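Long-range contacts in H subunit of photosynthetic reaction center complex (Rhodopseudomonas palustris, PDB 6Z5S), which probably anchors itself by one transmembrane helix and covers the cytoplasmic face of the photosynthetic reaction centre, supporting its quinone-reducing side: residues D117-G122 and G224-K229; G217-S222 and D233-Y238. All blocks are in the same frame, centred on the assembly; numbering follows the deposited sequence.

Contact 1: D117-G122 and G224-K229; sequences DVPELG and GDQVSK
Ser228 holds OG between its backbone N and carbonyl carbon (chi1 77°), while Asp117 swings its carboxylate to the side away from its own N (chi1 -155°); the two torsions bring hydroxyl and acid together at the N-cap of helix 229-245. Ser228 OG donates to Asp117 OD2 at 2.7 Å, reaching the anti side of that oxygen from somewhat out of the carboxylate plane. The hydroxyl also caps a backbone N of the first helical turn, and Glu231 OE1 accepts from Ser228 N, consistent with a capping box. A small serine suits this place because its short arm can serve helix and loop together, and an acid beside a helix start would probably be favoured by the helix dipole.

Lys229, the first residue of the helix, is held too: its backbone N donates to Val118 O over 3.1 Å in a nearly straight bond (170° at the hydrogen). Pro119 follows, its ring turned to Val227 and Gln226. Proline suits the place as a compact apolar ring with two points of contact: CB rests against Val227 O, and CG is 3.7 Å from Gln226 NE2, the two side chains meeting at a slant. Pro127 backs both Pro119 and Gln226.

Glu120 and Lys229 carry opposite charges but form no salt bridge with each other, Glu120 OE2 and Lys229 NZ staying 6.3 Å apart. Each charge is paired instead with an opposite one on the chain of another protein, so both residues face a subunit interface. What they share is aliphatic: the chains cross at about a right angle, with Glu120 CG 3.8 Å from Lys229 CG.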
loop_
_atom_site.group_PDB
_atom_site.type_symbol
_atom_site.label_atom_id
_atom_site.label_comp_id
_atom_site.label_asym_id
_atom_site.label_seq_id
_atom_site.Cartn_x
_atom_site.Cartn_y
_atom_site.Cartn_z
ATOM N N ASP D 117 22.440 -22.145 -21.726
ATOM C CA ASP D 117 23.499 -22.911 -21.075
ATOM C C ASP D 117 24.757 -22.051 -20.992
ATOM O O ASP D 117 25.786 -22.313 -21.614
ATOM C CB ASP D 117 23.748 -24.219 -21.811
ATOM C CG ASP D 117 24.344 -25.279 -20.913
ATOM O OD1 ASP D 117 24.373 -26.460 -21.313
ATOM O OD2 ASP D 117 24.786 -24.929 -19.800
ATOM N N VAL D 118 24.646 -20.999 -20.190
ATOM C CA VAL D 118 25.723 -20.037 -19.991
ATOM C C VAL D 118 25.476 -19.363 -18.648
ATOM O O VAL D 118 24.316 -19.155 -18.268
ATOM C CB VAL D 118 25.784 -19.027 -21.147
ATOM C CG1 VAL D 118 24.596 -18.080 -21.110
ATOM C CG2 VAL D 118 27.086 -18.259 -21.124
ATOM N N PRO D 119 26.513 -19.046 -17.880
ATOM C CA PRO D 119 26.294 -18.409 -16.579
ATOM C C PRO D 119 25.865 -16.959 -16.720
ATOM O O PRO D 119 25.976 -16.347 -17.780
ATOM C CB PRO D 119 27.664 -18.516 -15.902
ATOM C CG PRO D 119 28.618 -18.677 -17.016
ATOM C CD PRO D 119 27.905 -19.483 -18.041
ATOM N N GLU D 120 25.357 -16.416 -15.618
ATOM C CA GLU D 120 25.050 -14.996 -15.544
ATOM C C GLU D 120 26.339 -14.212 -15.349
ATOM O O GLU D 120 27.138 -14.534 -14.468
ATOM C CB GLU D 120 24.091 -14.706 -14.395
ATOM C CG GLU D 120 22.851 -15.555 -14.379
ATOM C CD GLU D 120 21.836 -15.058 -13.372
ATOM O OE1 GLU D 120 21.797 -13.834 -13.125
ATOM O OE2 GLU D 120 21.077 -15.886 -12.828
ATOM N N LEU D 121 26.531 -13.176 -16.158
ATOM C CA LEU D 121 27.789 -12.446 -16.166
ATOM C C LEU D 121 27.769 -11.186 -15.315
ATOM O O LEU D 121 28.821 -10.567 -15.136
ATOM C CB LEU D 121 28.172 -12.086 -17.601
ATOM C CG LEU D 121 28.292 -13.297 -18.519
ATOM C CD1 LEU D 121 28.905 -12.893 -19.838
ATOM C CD2 LEU D 121 29.107 -14.390 -17.858
ATOM N N GLY D 122 26.617 -10.793 -14.789
ATOM C CA GLY D 122 26.568 -9.651 -13.900
ATOM C C GLY D 122 26.971 -8.342 -14.544
ATOM O O GLY D 122 26.251 -7.821 -15.400
ATOM N N GLY D 224 33.786 -26.361 -13.551
ATOM C CA GLY D 224 34.044 -26.656 -12.159
ATOM C C GLY D 224 33.904 -25.446 -11.262
ATOM O O GLY D 224 33.567 -25.578 -10.083
ATOM N N ASP D 225 34.159 -24.259 -11.808
ATOM C CA ASP D 225 34.117 -23.032 -11.025
ATOM C C ASP D 225 33.056 -22.064 -11.529
ATOM O O ASP D 225 33.078 -20.885 -11.171
ATOM C CB ASP D 225 35.485 -22.356 -11.020
ATOM C CG ASP D 225 36.529 -23.174 -10.298
ATOM O OD1 ASP D 225 36.155 -23.961 -9.403
ATOM O OD2 ASP D 225 37.725 -23.026 -10.620
ATOM N N GLN D 226 32.128 -22.534 -12.353
ATOM C CA GLN D 226 31.027 -21.701 -12.795
ATOM C C GLN D 226 29.857 -22.599 -13.152
ATOM O O GLN D 226 30.038 -23.739 -13.584
ATOM C CB GLN D 226 31.426 -20.820 -13.979
ATOM C CG GLN D 226 31.432 -21.531 -15.307
ATOM C CD GLN D 226 32.029 -20.686 -16.404
ATOM O OE1 GLN D 226 32.921 -19.880 -16.160
ATOM N NE2 GLN D 226 31.541 -20.866 -17.620
ATOM N N VAL D 227 28.655 -22.078 -12.954
ATOM C CA VAL D 227 27.427 -22.819 -13.192
ATOM C C VAL D 227 26.542 -21.999 -14.117
ATOM O O VAL D 227 26.410 -20.782 -13.949
ATOM C CB VAL D 227 26.711 -23.156 -11.866
ATOM C CG1 VAL D 227 26.368 -21.896 -11.099
ATOM C CG2 VAL D 227 25.466 -23.977 -12.123
ATOM N N SER D 228 25.964 -22.657 -15.112
ATOM C CA SER D 228 25.112 -21.992 -16.081
ATOM C C SER D 228 23.678 -21.917 -15.570
ATOM O O SER D 228 23.284 -22.613 -14.636
ATOM C CB SER D 228 25.159 -22.722 -17.418
ATOM O OG SER D 228 24.372 -23.891 -17.376
ATOM N N LYS D 229 22.887 -21.051 -16.206
ATOM C CA LYS D 229 21.482 -20.929 -15.838
ATOM C C LYS D 229 20.746 -22.246 -16.029
ATOM O O LYS D 229 19.866 -22.601 -15.233
ATOM C CB LYS D 229 20.827 -19.825 -16.663
ATOM C CG LYS D 229 21.129 -18.428 -16.168
ATOM C CD LYS D 229 20.636 -17.377 -17.136
ATOM C CE LYS D 229 21.651 -17.113 -18.223
ATOM N NZ LYS D 229 21.169 -16.076 -19.166
#

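Contact 2: G217-S222 and D233-Y238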
loop_
_atom_site.group_PDB
_atom_site.type_symbol
_atom_site.label_atom_id
_atom_site.label_comp_id
_atom_site.label_asym_id
_atom_site.label_seq_id
_atom_site.Cartn_x
_atom_site.Cartn_y
_atom_site.Cartn_z
ATOM N N GLY D 217 22.349 -38.507 -7.979
ATOM C CA GLY D 217 21.656 -38.140 -9.193
ATOM C C GLY D 217 21.487 -36.664 -9.447
ATOM O O GLY D 217 20.929 -36.294 -10.482
ATOM N N VAL D 218 21.944 -35.808 -8.540
ATOM C CA VAL D 218 21.820 -34.363 -8.752
ATOM C C VAL D 218 22.556 -33.981 -10.029
ATOM O O VAL D 218 23.702 -34.423 -10.237
ATOM C CB VAL D 218 22.380 -33.597 -7.544
ATOM C CG1 VAL D 218 22.307 -32.105 -7.771
ATOM C CG2 VAL D 218 21.625 -33.979 -6.290
ATOM N N PRO D 219 21.958 -33.191 -10.920
ATOM C CA PRO D 219 22.638 -32.843 -12.172
ATOM C C PRO D 219 23.913 -32.057 -11.907
ATOM O O PRO D 219 23.905 -31.048 -11.202
ATOM C CB PRO D 219 21.599 -31.998 -12.916
ATOM C CG PRO D 219 20.307 -32.331 -12.284
ATOM C CD PRO D 219 20.609 -32.614 -10.855
ATOM N N THR D 220 25.011 -32.530 -12.478
ATOM C CA THR D 220 26.315 -31.935 -12.241
ATOM C C THR D 220 26.602 -30.828 -13.244
ATOM O O THR D 220 26.184 -30.885 -14.403
ATOM C CB THR D 220 27.411 -32.994 -12.322
ATOM O OG1 THR D 220 27.396 -33.592 -13.622
ATOM C CG2 THR D 220 27.186 -34.063 -11.279
ATOM N N THR D 221 27.331 -29.817 -12.785
ATOM C CA THR D 221 27.730 -28.712 -13.642
ATOM C C THR D 221 28.906 -29.117 -14.520
ATOM O O THR D 221 29.792 -29.862 -14.093
ATOM C CB THR D 221 28.091 -27.491 -12.798
ATOM O OG1 THR D 221 28.652 -26.476 -13.634
ATOM C CG2 THR D 221 29.084 -27.860 -11.716
ATOM N N SER D 222 28.907 -28.626 -15.759
ATOM C CA SER D 222 29.919 -29.055 -16.719
ATOM C C SER D 222 31.283 -28.475 -16.376
ATOM O O SER D 222 32.283 -29.200 -16.336
ATOM C CB SER D 222 29.504 -28.659 -18.132
ATOM O OG SER D 222 29.402 -27.255 -18.250
ATOM N N ASP D 233 18.636 -24.241 -13.082
ATOM C CA ASP D 233 17.284 -24.787 -13.086
ATOM C C ASP D 233 17.289 -26.293 -12.904
ATOM O O ASP D 233 16.435 -26.829 -12.200
ATOM C CB ASP D 233 16.507 -24.421 -14.347
ATOM C CG ASP D 233 15.775 -23.111 -14.215
ATOM O OD1 ASP D 233 15.673 -22.592 -13.087
ATOM O OD2 ASP D 233 15.184 -22.665 -15.211
ATOM N N LYS D 234 18.237 -26.997 -13.519
ATOM C CA LYS D 234 18.230 -28.450 -13.398
ATOM C C LYS D 234 18.453 -28.891 -11.958
ATOM O O LYS D 234 17.795 -29.820 -11.481
ATOM C CB LYS D 234 19.277 -29.061 -14.318
ATOM C CG LYS D 234 18.762 -29.275 -15.711
ATOM C CD LYS D 234 19.806 -29.881 -16.601
ATOM C CE LYS D 234 19.339 -29.905 -18.036
ATOM N NZ LYS D 234 20.429 -30.336 -18.948
ATOM N N ILE D 235 19.338 -28.209 -11.235
ATOM C CA ILE D 235 19.623 -28.591 -9.856
ATOM C C ILE D 235 18.444 -28.255 -8.952
ATOM O O ILE D 235 17.964 -29.104 -8.187
ATOM C CB ILE D 235 20.918 -27.918 -9.376
ATOM C CG1 ILE D 235 22.113 -28.509 -10.113
ATOM C CG2 ILE D 235 21.089 -28.091 -7.889
ATOM C CD1 ILE D 235 23.308 -27.605 -10.147
ATOM N N CYS D 236 17.957 -27.013 -9.023
ATOM C CA CYS D 236 16.803 -26.661 -8.204
ATOM C C CYS D 236 15.591 -27.516 -8.545
ATOM O O CYS D 236 14.779 -27.810 -7.667
ATOM C CB CYS D 236 16.470 -25.179 -8.345
ATOM S SG CYS D 236 17.877 -24.071 -8.188
ATOM N N ALA D 237 15.473 -27.964 -9.792
ATOM C CA ALA D 237 14.350 -28.801 -10.182
ATOM C C ALA D 237 14.512 -30.221 -9.672
ATOM O O ALA D 237 13.532 -30.848 -9.260
ATOM C CB ALA D 237 14.206 -28.793 -11.699
ATOM N N TYR D 238 15.735 -30.749 -9.699
ATOM C CA TYR D 238 15.973 -32.053 -9.103
ATOM C C TYR D 238 15.613 -32.041 -7.631
ATOM O O TYR D 238 15.065 -33.016 -7.109
ATOM C CB TYR D 238 17.431 -32.463 -9.289
ATOM C CG TYR D 238 17.726 -33.847 -8.780
ATOM C CD1 TYR D 238 17.584 -34.948 -9.601
ATOM C CD2 TYR D 238 18.140 -34.052 -7.478
ATOM C CE1 TYR D 238 17.846 -36.209 -9.141
ATOM C CE2 TYR D 238 18.400 -35.311 -7.010
ATOM C CZ TYR D 238 18.254 -36.385 -7.846
ATOM O OH TYR D 238 18.517 -37.648 -7.380
#
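The phenol ring of Tyr238 turns one face to the backbone of Gly217 and Val218, with Val218 CA making a CH-pi contact that helps seat the loop leading to helix 229-245 against the side of that helix. Val218 CA stands almost directly over the ring, 3.9 Å from its centroid and 12° off the normal. The side chain of Val218 runs at about a right angle to the tyrosine, and its CG2 reaches Tyr238 CE2 at 3.6 Å. With CG anti to the backbone N (chi1 -176°), the ring extends along the loop as far as Gly217, where the absence of a CB lets the main chain lie close to the hydroxyl. Tyr238 OH is hydrogen-bonded to Gln214 O, and Phe103 meets the ring edge-to-face. A leucine in its place would probably leave Gln214 O without this mate and Val218 CA without a flat face to rest on.

Pro219, rigid and compact, wedges in obliquely beside the tyrosine: its CD is 3.5 Å from Tyr238 CB, and its CG lies against the Lys234 backbone. About one turn earlier on the helix, branched Ile235, also packed on Leu190, sets its CG2 4.2 Å from Val218 CG1.

Both contacts involve helix 229-245: contact 1 fastens residues 117-122 to its N-terminal end, and contact 2 lays residues 217-222 along its following turns. Their centres are about 13 Å apart. Along the chain the segments alternate, 117-122, 217-222, 224-229, 233-238, so the loop before the helix serves both contacts. A weak hydrogen bond from Thr221 OG1 to Gln226 O joins them, and Glu231 accepts from both Ser222 N and Ser228 N. Contact 1 neighbours strand 129-131 and contact 2 strand 188-192, the outermost strands of the four-stranded antiparallel sheet, whose later strands fall in the PRC-barrel family region. Glu120 and Lys229 of contact 1 pair with another protein's chain, and Asp233 and Cys236 beside contact 2 also reach one.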